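Local coordinates for protein D-threo-3-hydroxyaspartate dehydratase (Delftia, PDB 3WQE) that uses pyridoxal 5'-phosphate and a divalent metal ion to deaminate D-threo-3-hydroxyaspartate to oxaloacetate and ammonium, and also acts on D-serine and two L-hydroxyaspartates, at residues H51-K56 against T73-K78; G149-V154 against L180-S185; G184-L189 against V225-T230. All blocks are in the same frame, centred on the assembly; numbering follows the deposited sequence. Where two conformers were deposited one is given.

How the interactions relate
All three contacts are buried and lie round one ligand site, each touching both pyridoxal phosphate and the bound D-allothreonine. Interactions 2 and 3 share Gly184 and Ser185, have centres about 10 Å apart, and touch directly through His182 ND1 and Gly226 O; interaction 1 is about 18 Å from each, centre to centre, and meets neither. Their chemistry differs with place. Interaction 1 has a single backbone bridge, with one backbone hydrogen bond beside it, and brings the lysine side chain to the cofactor. Interaction 2 has no hydrogen bond between its segments and relies on imidazole packing beside D-allothreonine. Interaction 3 pairs two serine hydroxyls next to the phosphate. The second subunit reaches interactions 1 and 2.

Interaction 1 (H51-K56 against T73-K78). With PLP (pyridoxal-5'-phosphate), chain F; 2TL (D-allothreonine), chain H.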
loop_
_atom_site.group_PDB
_atom_site.type_symbol
_atom_site.label_atom_id
_atom_site.label_comp_id
_atom_site.label_asym_id
_atom_site.label_seq_id
_atom_site.Cartn_x
_atom_site.Cartn_y
_atom_site.Cartn_z
ATOM N N HIS B 51 4.367 19.533 -1.081
ATOM C CA HIS B 51 4.818 18.191 -1.585
ATOM C C HIS B 51 3.591 17.434 -1.984
ATOM O O HIS B 51 2.772 17.005 -1.156
ATOM C CB HIS B 51 5.608 17.518 -0.501
ATOM C CG HIS B 51 6.526 16.503 -1.133
ATOM N ND1 HIS B 51 6.117 15.734 -2.221
ATOM C CD2 HIS B 51 7.895 16.192 -0.907
ATOM C CE1 HIS B 51 7.197 15.015 -2.666
ATOM N NE2 HIS B 51 8.232 15.265 -1.837
ATOM N N VAL B 52 3.462 17.269 -3.285
ATOM C CA VAL B 52 2.258 16.617 -3.818
ATOM C C VAL B 52 2.316 15.105 -3.707
ATOM O O VAL B 52 1.313 14.477 -4.083
ATOM C CB VAL B 52 1.903 17.029 -5.263
ATOM C CG1 VAL B 52 1.629 18.530 -5.255
ATOM C CG2 VAL B 52 3.020 16.674 -6.255
ATOM N N LYS B 53 3.373 14.543 -3.126
ATOM C CA LYS B 53 3.391 13.061 -3.062
ATOM C C LYS B 53 2.277 12.562 -2.093
ATOM O O LYS B 53 1.942 11.351 -2.207
ATOM C CB LYS B 53 4.751 12.530 -2.575
ATOM C CG LYS B 53 4.973 12.782 -1.097
ATOM C CD LYS B 53 6.391 12.208 -0.663
ATOM C CE LYS B 53 6.657 12.642 0.782
ATOM N NZ LYS B 53 5.691 12.095 1.747
ATOM N N THR B 54 1.705 13.405 -1.231
ATOM C CA THR B 54 0.635 12.895 -0.335
ATOM C C THR B 54 -0.634 12.592 -1.148
ATOM O O THR B 54 -1.330 11.594 -0.852
ATOM C CB THR B 54 0.293 14.029 0.639
ATOM O OG1 THR B 54 1.456 14.112 1.486
ATOM C CG2 THR B 54 -0.891 13.669 1.536
ATOM N N SER B 55 -0.992 13.427 -2.130
ATOM C CA SER B 55 -2.295 13.212 -2.861
ATOM C C SER B 55 -2.051 12.713 -4.285
ATOM O O SER B 55 -2.914 12.022 -4.843
ATOM C CB SER B 55 -3.105 14.572 -2.975
ATOM O OG SER B 55 -2.472 15.466 -3.946
ATOM N N LYS B 56 -0.949 13.187 -4.922
ATOM C CA LYS B 56 -0.707 12.949 -6.372
ATOM C C LYS B 56 -1.962 13.162 -7.204
ATOM O O LYS B 56 -2.212 12.520 -8.217
ATOM C CB LYS B 56 -0.119 11.513 -6.663
ATOM C CG LYS B 56 1.138 11.301 -5.820
ATOM C CD LYS B 56 1.819 10.021 -6.334
ATOM C CE LYS B 56 2.988 9.738 -5.394
ATOM N NZ LYS B 56 3.630 8.450 -5.897
ATOM N N THR B 73 6.693 20.262 -4.962
ATOM C CA THR B 73 7.740 19.192 -4.768
ATOM C C THR B 73 7.094 17.870 -5.169
ATOM O O THR B 73 5.922 17.587 -4.860
ATOM C CB THR B 73 8.146 19.093 -3.279
ATOM O OG1 THR B 73 8.403 20.443 -2.734
ATOM C CG2 THR B 73 9.427 18.315 -3.139
ATOM N N VAL B 74 7.902 17.067 -5.881
ATOM C CA VAL B 74 7.402 15.715 -6.247
ATOM C C VAL B 74 8.467 14.682 -5.783
ATOM O O VAL B 74 9.648 14.960 -5.612
ATOM C CB VAL B 74 7.241 15.587 -7.778
ATOM C CG1 VAL B 74 6.157 16.573 -8.297
ATOM C CG2 VAL B 74 8.570 15.828 -8.593
ATOM N N SER B 75 7.970 13.460 -5.649
ATOM C CA SER B 75 8.799 12.339 -5.177
ATOM C C SER B 75 9.231 11.377 -6.258
ATOM O O SER B 75 9.990 10.406 -5.965
ATOM C CB SER B 75 8.119 11.571 -4.035
ATOM O OG SER B 75 7.035 10.742 -4.540
ATOM N N THR B 76 8.728 11.578 -7.460
ATOM C CA THR B 76 9.034 10.718 -8.644
ATOM C C THR B 76 8.968 11.589 -9.907
ATOM O O THR B 76 8.244 12.626 -9.949
ATOM C CB THR B 76 7.996 9.564 -8.859
ATOM O OG1 THR B 76 6.641 10.129 -9.001
ATOM C CG2 THR B 76 7.955 8.659 -7.623
ATOM N N LEU B 77 9.709 11.155 -10.919
ATOM C CA LEU B 77 9.553 11.870 -12.217
ATOM C C LEU B 77 8.168 11.596 -12.821
ATOM O O LEU B 77 7.758 12.389 -13.661
ATOM C CB LEU B 77 10.675 11.566 -13.211
ATOM C CG LEU B 77 11.994 12.145 -12.713
ATOM C CD1 LEU B 77 13.006 11.836 -13.811
ATOM C CD2 LEU B 77 11.916 13.684 -12.484
ATOM N N LYS B 78 7.423 10.521 -12.479
ATOM C CA LYS B 78 6.085 10.353 -13.053
ATOM C C LYS B 78 5.191 11.468 -12.511
ATOM O O LYS B 78 4.390 11.967 -13.298
ATOM C CB LYS B 78 5.481 8.978 -12.633
ATOM C CG LYS B 78 4.106 8.688 -13.302
ATOM C CD LYS B 78 3.474 7.313 -12.891
ATOM C CE LYS B 78 2.646 6.486 -13.858
ATOM N NZ LYS B 78 2.621 5.042 -13.355
HETATM N N1 PLP F . 10.317 17.299 1.607
HETATM C C2 PLP F . 10.864 16.084 1.496
HETATM C C2A PLP F . 12.188 15.939 0.765
HETATM C C3 PLP F . 10.307 14.915 2.122
HETATM O O3 PLP F . 10.885 13.703 1.993
HETATM C C4 PLP F . 9.032 15.049 2.695
HETATM C C4A PLP F . 8.342 13.974 3.383
HETATM C C5 PLP F . 8.453 16.380 2.735
HETATM C C6 PLP F . 9.172 17.474 2.171
HETATM C C5A PLP F . 7.025 16.591 3.305
HETATM O O4P PLP F . 6.934 16.313 4.695
HETATM P P PLP F . 5.452 16.175 5.296
HETATM O O1P PLP F . 4.857 17.552 5.029
HETATM O O2P PLP F . 5.819 15.944 6.727
HETATM O O3P PLP F . 4.759 15.070 4.567
HETATM N N 2TL H . 9.130 12.689 3.565
HETATM C CA 2TL H . 8.452 11.546 4.288
HETATM C CB 2TL H . 9.181 11.445 5.650
HETATM O OG1 2TL H . 8.783 12.434 6.546
HETATM C CG2 2TL H . 10.628 11.321 5.713
HETATM C C 2TL H . 8.820 10.331 3.444
HETATM O O 2TL H . 9.744 10.477 2.644
HETATM O OXT 2TL H . 8.115 9.386 3.623
HETATM O O HOH W 1 5.661 8.495 -3.873
HETATM O O HOH W 2 4.337 8.508 -8.719
#
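His51 and Thr73 form a single bridged backbone pair, their CA atoms 4.4 Å apart, and the next residue adds the hydrogen bond across the contact: Val52 N donates to Thr73 O at 2.9 Å. His51 is the residue with the most surface covered. With CG anti to the backbone N (chi1 -156°), its ring crosses Thr73 at about a right angle and receives the threonine methyl over one face, a CH-pi contact with Thr73 CG2 3.7 Å from the ring centroid. Lys53 CD lies over the opposite face, and PLP N1 lies in the ring plane at the edge. Lys53 N further fixes the ring by donating to His51 ND1 at 3.1 Å, from 20° out of the ring plane. Replacing His51 by an alanine is likely to deprive Lys53 N of its acceptor and open a gap between Thr73 CG2 and the lysine chain.

Lys53 is the inferred cofactor-bearing lysine, yet its NZ is 3.6 Å from PLP C4A and hydrogen-bonds to Gln329 of the second subunit. PLP C4A is instead 1.5 Å from N of D-allothreonine, consistent with an external aldimine. Lys53 CB rests on Ser75 OG at 3.5 Å. Two waters link Lys56 NZ to Ser75 OG and Thr76 OG1, hydroxyls that also bond to Glu79.

The pair joins the loop after strand 47-48 to the end of strand 72-74 in the alanine racemase-type barrel. Val52 packs on Phe83 of helix 77-85, while Val74 meets Ile91 and Tyr93 of strand 90-93.

Interaction 2 (G149-V154 against L180-S185); sequences GHRSGV and LTHAGS. With PLP (pyridoxal-5'-phosphate), chain F; 2TL (D-allothreonine), chain H.
Arg151 and His182 approach each other at NH2 and CD2, 4.0 Å apart, and each grips the ligands separately. Arg151 NH2 donates to the phenolic O3 of PLP at 2.7 Å in a nearly straight bond (172°), while its NH1 donates to the carboxylate O of D-allothreonine at 2.9 Å. His182 lays a ring face over the pyridine, with PLP C3 3.5 Å above the imidazole plane and over its centre. In that plane, at the ring edge, His182 NE2 shares a hydrogen bond of 2.8 Å with OG1 of D-allothreonine.

The next layer is His150, whose CG lies anti to its backbone N (chi1 172°), carrying the ring over Gly184. The glycine CA sits 3.6 Å from the centroid of the His150 ring, a CH-pi contact over the face. A CB on Gly184 would run into the His150 ring, consistent with a glycine here. His182 turns an edge toward the His150 face in an offset edge-to-face pair, planes at 74° and centroids 5.5 Å apart.

These groups sit at the carboxyl ends of strands 140-146 and 175-180, where a TIM-type barrel of the alanine racemase kind carries its active site. His182 begins an inverse gamma turn centred on Ala183, which leads to Gly184. A water bonds both His150 ND1, at 2.9 Å, and the carbonyl oxygen of His182. Farther out, Asp148 ties the segments together by accepting from His150 N and hydrogen-bonding to Ser185 OG, and His182 ND1 is hydrogen-bonded to Gly226 O. Asn328 of the second subunit takes a further bond from Arg151 NH1.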
loop_
_atom_site.group_PDB
_atom_site.type_symbol
_atom_site.label_atom_id
_atom_site.label_comp_id
_atom_site.label_asym_id
_atom_site.label_seq_id
_atom_site.Cartn_x
_atom_site.Cartn_y
_atom_site.Cartn_z
ATOM N N GLY B 149 19.919 14.070 11.011
ATOM C CA GLY B 149 20.283 12.700 10.980
ATOM C C GLY B 149 19.202 11.766 10.524
ATOM O O GLY B 149 19.349 10.585 10.706
ATOM N N HIS B 150 18.095 12.279 9.978
ATOM C CA HIS B 150 16.913 11.439 9.573
ATOM C C HIS B 150 17.281 10.385 8.561
ATOM O O HIS B 150 16.826 9.217 8.733
ATOM C CB HIS B 150 15.817 12.331 8.852
ATOM C CG HIS B 150 14.744 11.590 8.271
ATOM N ND1 HIS B 150 14.327 11.707 6.947
ATOM C CD2 HIS B 150 13.882 10.754 8.919
ATOM C CE1 HIS B 150 13.208 10.982 6.824
ATOM N NE2 HIS B 150 12.967 10.334 8.001
ATOM N N ARG B 151 18.005 10.725 7.488
ATOM C CA ARG B 151 18.087 9.819 6.308
ATOM C C ARG B 151 19.641 10.028 6.109
ATOM O O ARG B 151 20.581 9.571 6.932
ATOM C CB ARG B 151 17.043 10.207 5.185
ATOM C CG ARG B 151 16.688 9.259 3.832
ATOM C CD ARG B 151 15.178 9.489 3.492
ATOM N NE ARG B 151 14.858 10.803 2.892
ATOM C CZ ARG B 151 13.611 11.412 2.845
ATOM N NH1 ARG B 151 12.524 10.786 3.451
ATOM N NH2 ARG B 151 13.373 12.723 2.229
ATOM N N SER B 152 19.832 10.838 5.102
ATOM C CA SER B 152 21.140 11.154 4.754
ATOM C C SER B 152 21.212 12.693 4.265
ATOM O O SER B 152 20.268 13.567 4.482
ATOM C CB SER B 152 21.361 10.280 3.516
ATOM O OG SER B 152 20.209 10.438 2.683
ATOM N N GLY B 153 22.213 13.052 3.407
ATOM C CA GLY B 153 22.315 14.507 2.860
ATOM C C GLY B 153 23.737 14.771 3.314
ATOM O O GLY B 153 24.410 14.129 4.164
ATOM N N VAL B 154 24.240 15.911 2.785
ATOM C CA VAL B 154 25.550 16.427 3.206
ATOM C C VAL B 154 25.422 17.024 4.615
ATOM O O VAL B 154 24.477 17.849 4.832
ATOM C CB VAL B 154 26.058 17.535 2.253
ATOM C CG1 VAL B 154 27.443 18.100 2.634
ATOM C CG2 VAL B 154 26.075 17.017 0.797
ATOM N N LEU B 180 18.569 22.267 0.250
ATOM C CA LEU B 180 17.283 21.876 0.870
ATOM C C LEU B 180 17.528 20.889 1.949
ATOM O O LEU B 180 18.555 20.134 1.946
ATOM C CB LEU B 180 16.269 21.283 -0.138
ATOM C CG LEU B 180 16.547 19.831 -0.604
ATOM C CD1 LEU B 180 15.240 19.263 -1.201
ATOM C CD2 LEU B 180 17.678 19.760 -1.636
ATOM N N THR B 181 16.649 20.853 2.938
ATOM C CA THR B 181 16.686 19.826 4.007
ATOM C C THR B 181 15.316 19.391 4.351
ATOM O O THR B 181 14.369 20.203 4.164
ATOM C CB THR B 181 17.474 20.306 5.251
ATOM O OG1 THR B 181 17.798 19.201 6.106
ATOM C CG2 THR B 181 16.671 21.385 6.040
ATOM N N HIS B 182 15.177 18.189 4.965
ATOM C CA HIS B 182 13.893 17.750 5.471
ATOM C C HIS B 182 14.124 17.167 6.826
ATOM O O HIS B 182 14.852 16.145 6.959
ATOM C CB HIS B 182 13.363 16.635 4.556
ATOM C CG HIS B 182 12.172 15.949 5.125
ATOM N ND1 HIS B 182 10.945 16.543 5.331
ATOM C CD2 HIS B 182 12.040 14.572 5.477
ATOM C CE1 HIS B 182 10.032 15.544 5.807
ATOM N NE2 HIS B 182 10.716 14.399 5.926
ATOM N N ALA B 183 13.560 17.787 7.876
ATOM C CA ALA B 183 13.831 17.278 9.276
ATOM C C ALA B 183 12.811 16.198 9.642
ATOM O O ALA B 183 11.848 16.374 10.394
ATOM C CB ALA B 183 13.824 18.417 10.383
ATOM N N GLY B 184 13.012 15.032 8.993
ATOM C CA GLY B 184 12.036 13.955 9.088
ATOM C C GLY B 184 12.083 13.359 10.458
ATOM O O GLY B 184 11.091 12.637 10.800
ATOM N N SER B 185 13.023 13.705 11.324
ATOM C CA SER B 185 12.974 13.186 12.697
ATOM C C SER B 185 11.876 13.842 13.504
ATOM O O SER B 185 11.586 13.437 14.637
ATOM C CB SER B 185 14.305 13.393 13.418
ATOM O OG SER B 185 14.527 14.802 13.782
HETATM N N1 PLP F . 10.317 17.299 1.607
HETATM C C2 PLP F . 10.864 16.084 1.496
HETATM C C2A PLP F . 12.188 15.939 0.765
HETATM C C3 PLP F . 10.307 14.915 2.122
HETATM O O3 PLP F . 10.885 13.703 1.993
HETATM C C4 PLP F . 9.032 15.049 2.695
HETATM C C4A PLP F . 8.342 13.974 3.383
HETATM C C5 PLP F . 8.453 16.380 2.735
HETATM C C6 PLP F . 9.172 17.474 2.171
HETATM C C5A PLP F . 7.025 16.591 3.305
HETATM O O4P PLP F . 6.934 16.313 4.695
HETATM P P PLP F . 5.452 16.175 5.296
HETATM O O1P PLP F . 4.857 17.552 5.029
HETATM O O2P PLP F . 5.819 15.944 6.727
HETATM O O3P PLP F . 4.759 15.070 4.567
HETATM N N 2TL H . 9.130 12.689 3.565
HETATM C CA 2TL H . 8.452 11.546 4.288
HETATM C CB 2TL H . 9.181 11.445 5.650
HETATM O OG1 2TL H . 8.783 12.434 6.546
HETATM C CG2 2TL H . 10.628 11.321 5.713
HETATM C C 2TL H . 8.820 10.331 3.444
HETATM O O 2TL H . 9.744 10.477 2.644
HETATM O OXT 2TL H . 8.115 9.386 3.623
HETATM O O HOH W 3 15.768 13.713 5.416
#

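Interaction 3 (G184-L189 against V225-T230). With PLP (pyridoxal-5'-phosphate), chain F; 2TL (D-allothreonine), chain H.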
loop_
_atom_site.group_PDB
_atom_site.type_symbol
_atom_site.label_atom_id
_atom_site.label_comp_id
_atom_site.label_asym_id
_atom_site.label_seq_id
_atom_site.Cartn_x
_atom_site.Cartn_y
_atom_site.Cartn_z
ATOM N N GLY B 184 13.012 15.032 8.993
ATOM C CA GLY B 184 12.036 13.955 9.088
ATOM C C GLY B 184 12.083 13.359 10.458
ATOM O O GLY B 184 11.091 12.637 10.800
ATOM N N SER B 185 13.023 13.705 11.324
ATOM C CA SER B 185 12.974 13.186 12.697
ATOM C C SER B 185 11.876 13.842 13.504
ATOM O O SER B 185 11.586 13.437 14.637
ATOM C CB SER B 185 14.305 13.393 13.418
ATOM O OG SER B 185 14.527 14.802 13.782
ATOM N N SER B 186 11.198 14.832 12.903
ATOM C CA SER B 186 10.084 15.549 13.628
ATOM C C SER B 186 8.905 14.534 13.901
ATOM O O SER B 186 8.111 14.740 14.829
ATOM C CB SER B 186 9.592 16.730 12.765
ATOM O OG SER B 186 8.920 16.271 11.584
ATOM N N TYR B 187 8.908 13.446 13.129
ATOM C CA TYR B 187 7.816 12.457 13.289
ATOM C C TYR B 187 7.949 11.682 14.544
ATOM O O TYR B 187 6.993 10.989 14.932
ATOM C CB TYR B 187 7.785 11.535 12.048
ATOM C CG TYR B 187 7.081 12.140 10.880
ATOM C CD1 TYR B 187 7.499 13.339 10.276
ATOM C CD2 TYR B 187 5.987 11.466 10.298
ATOM C CE1 TYR B 187 6.850 13.840 9.112
ATOM C CE2 TYR B 187 5.332 11.960 9.129
ATOM C CZ TYR B 187 5.799 13.191 8.587
ATOM O OH TYR B 187 5.141 13.735 7.465
ATOM N N GLU B 188 9.109 11.757 15.192
ATOM C CA GLU B 188 9.296 11.033 16.449
ATOM C C GLU B 188 8.931 11.871 17.668
ATOM O O GLU B 188 9.049 11.383 18.804
ATOM C CB GLU B 188 10.747 10.554 16.548
ATOM C CG GLU B 188 10.930 9.322 15.623
ATOM C CD GLU B 188 12.171 9.408 14.796
ATOM O OE1 GLU B 188 13.283 9.624 15.387
ATOM O OE2 GLU B 188 12.024 9.251 13.532
ATOM N N LEU B 189 8.560 13.152 17.474
ATOM C CA LEU B 189 8.314 14.100 18.585
ATOM C C LEU B 189 6.814 14.181 18.869
ATOM O O LEU B 189 6.011 13.707 18.052
ATOM C CB LEU B 189 8.853 15.479 18.162
ATOM C CG LEU B 189 10.389 15.403 17.887
ATOM C CD1 LEU B 189 11.012 16.739 17.525
ATOM C CD2 LEU B 189 11.171 14.797 19.060
ATOM N N VAL B 225 13.352 24.373 3.317
ATOM C CA VAL B 225 13.265 23.443 4.519
ATOM C C VAL B 225 11.879 22.814 4.548
ATOM O O VAL B 225 10.964 23.377 3.968
ATOM C CB VAL B 225 13.573 24.127 5.874
ATOM C CG1 VAL B 225 14.928 24.867 5.817
ATOM C CG2 VAL B 225 12.469 25.180 6.177
ATOM N N GLY B 226 11.737 21.810 5.399
ATOM C CA GLY B 226 10.306 21.566 5.864
ATOM C C GLY B 226 9.997 20.096 6.037
ATOM O O GLY B 226 10.476 19.262 5.317
ATOM N N SER B 227 9.092 19.905 6.986
ATOM C CA SER B 227 8.246 18.676 7.176
ATOM C C SER B 227 6.952 19.378 7.667
ATOM O O SER B 227 6.995 20.539 8.132
ATOM C CB SER B 227 8.846 17.794 8.290
ATOM O OG SER B 227 8.893 18.404 9.533
ATOM N N THR B 228 5.821 18.659 7.653
ATOM C CA THR B 228 4.600 19.331 8.180
ATOM C C THR B 228 4.791 19.776 9.611
ATOM O O THR B 228 4.410 20.911 9.980
ATOM C CB THR B 228 3.400 18.401 7.906
ATOM O OG1 THR B 228 3.014 18.588 6.535
ATOM C CG2 THR B 228 2.195 18.800 8.832
ATOM N N PRO B 229 5.325 18.922 10.512
ATOM C CA PRO B 229 5.408 19.357 11.923
ATOM C C PRO B 229 6.317 20.538 12.159
ATOM O O PRO B 229 5.938 21.418 12.936
ATOM C CB PRO B 229 5.889 18.094 12.671
ATOM C CG PRO B 229 5.445 16.948 11.727
ATOM C CD PRO B 229 5.659 17.482 10.334
ATOM N N THR B 230 7.470 20.570 11.468
ATOM C CA THR B 230 8.355 21.746 11.670
ATOM C C THR B 230 7.859 22.998 10.942
ATOM O O THR B 230 8.051 24.109 11.435
ATOM C CB THR B 230 9.809 21.430 11.265
ATOM O OG1 THR B 230 9.858 20.959 9.894
ATOM C CG2 THR B 230 10.407 20.405 12.234
HETATM N N1 PLP F . 10.317 17.299 1.607
HETATM C C2 PLP F . 10.864 16.084 1.496
HETATM C C2A PLP F . 12.188 15.939 0.765
HETATM C C3 PLP F . 10.307 14.915 2.122
HETATM O O3 PLP F . 10.885 13.703 1.993
HETATM C C4 PLP F . 9.032 15.049 2.695
HETATM C C4A PLP F . 8.342 13.974 3.383
HETATM C C5 PLP F . 8.453 16.380 2.735
HETATM C C6 PLP F . 9.172 17.474 2.171
HETATM C C5A PLP F . 7.025 16.591 3.305
HETATM O O4P PLP F . 6.934 16.313 4.695
HETATM P P PLP F . 5.452 16.175 5.296
HETATM O O1P PLP F . 4.857 17.552 5.029
HETATM O O2P PLP F . 5.819 15.944 6.727
HETATM O O3P PLP F . 4.759 15.070 4.567
HETATM N N 2TL H . 9.130 12.689 3.565
HETATM C CA 2TL H . 8.452 11.546 4.288
HETATM C CB 2TL H . 9.181 11.445 5.650
HETATM O OG1 2TL H . 8.783 12.434 6.546
HETATM C CG2 2TL H . 10.628 11.321 5.713
HETATM C C 2TL H . 8.820 10.331 3.444
HETATM O O 2TL H . 9.744 10.477 2.644
HETATM O OXT 2TL H . 8.115 9.386 3.623
#
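Ser186, Pro229 and Tyr187 have the most surface buried here. Ser186 OG, held between its own backbone N and carbonyl carbon (chi1 68°), points across to Ser227 OG and shares a hydrogen bond of 3.0 Å with it; either hydroxyl could donate. The same Ser186 oxygen lies against the Pro229 ring, 3.5 Å from CG, and Ser186 CB meets the methyl Thr230 CG2 at 3.8 Å. The serine is thus fitted among the first residues of helix 228-233, with Ser227 at the N-cap position.

Tyr187 touches the proline through CE1, 4.0 Å from Pro229 CD, and carries its hydroxyl on to the phosphate. Tyr187 OH donates to PLP O2P, which lies in the ring plane at the edge, in a hydrogen bond modelled at a very short 2.4 Å, a length to be taken with caution. PLP O2P also accepts from the backbone Thr228 N, at 2.9 Å and an almost linear 177°. The side-chain hydroxyl Thr228 OG1 donates to PLP O1P at 2.6 Å. The phosphate therefore sits at the start of a helix, whose dipole would probably help to balance its charge. Over one face of the tyrosine lies OG1 of D-allothreonine.

The 3-10 segment 184-188 thus closes onto the beginning of helix 228-233, beyond strand 222-225 of the barrel. Helix 192-215 backs both parts, Leu198 against Ser186 and Leu195 against Pro229, and helix 253-258 packs Met255 on Tyr187 and Pro229.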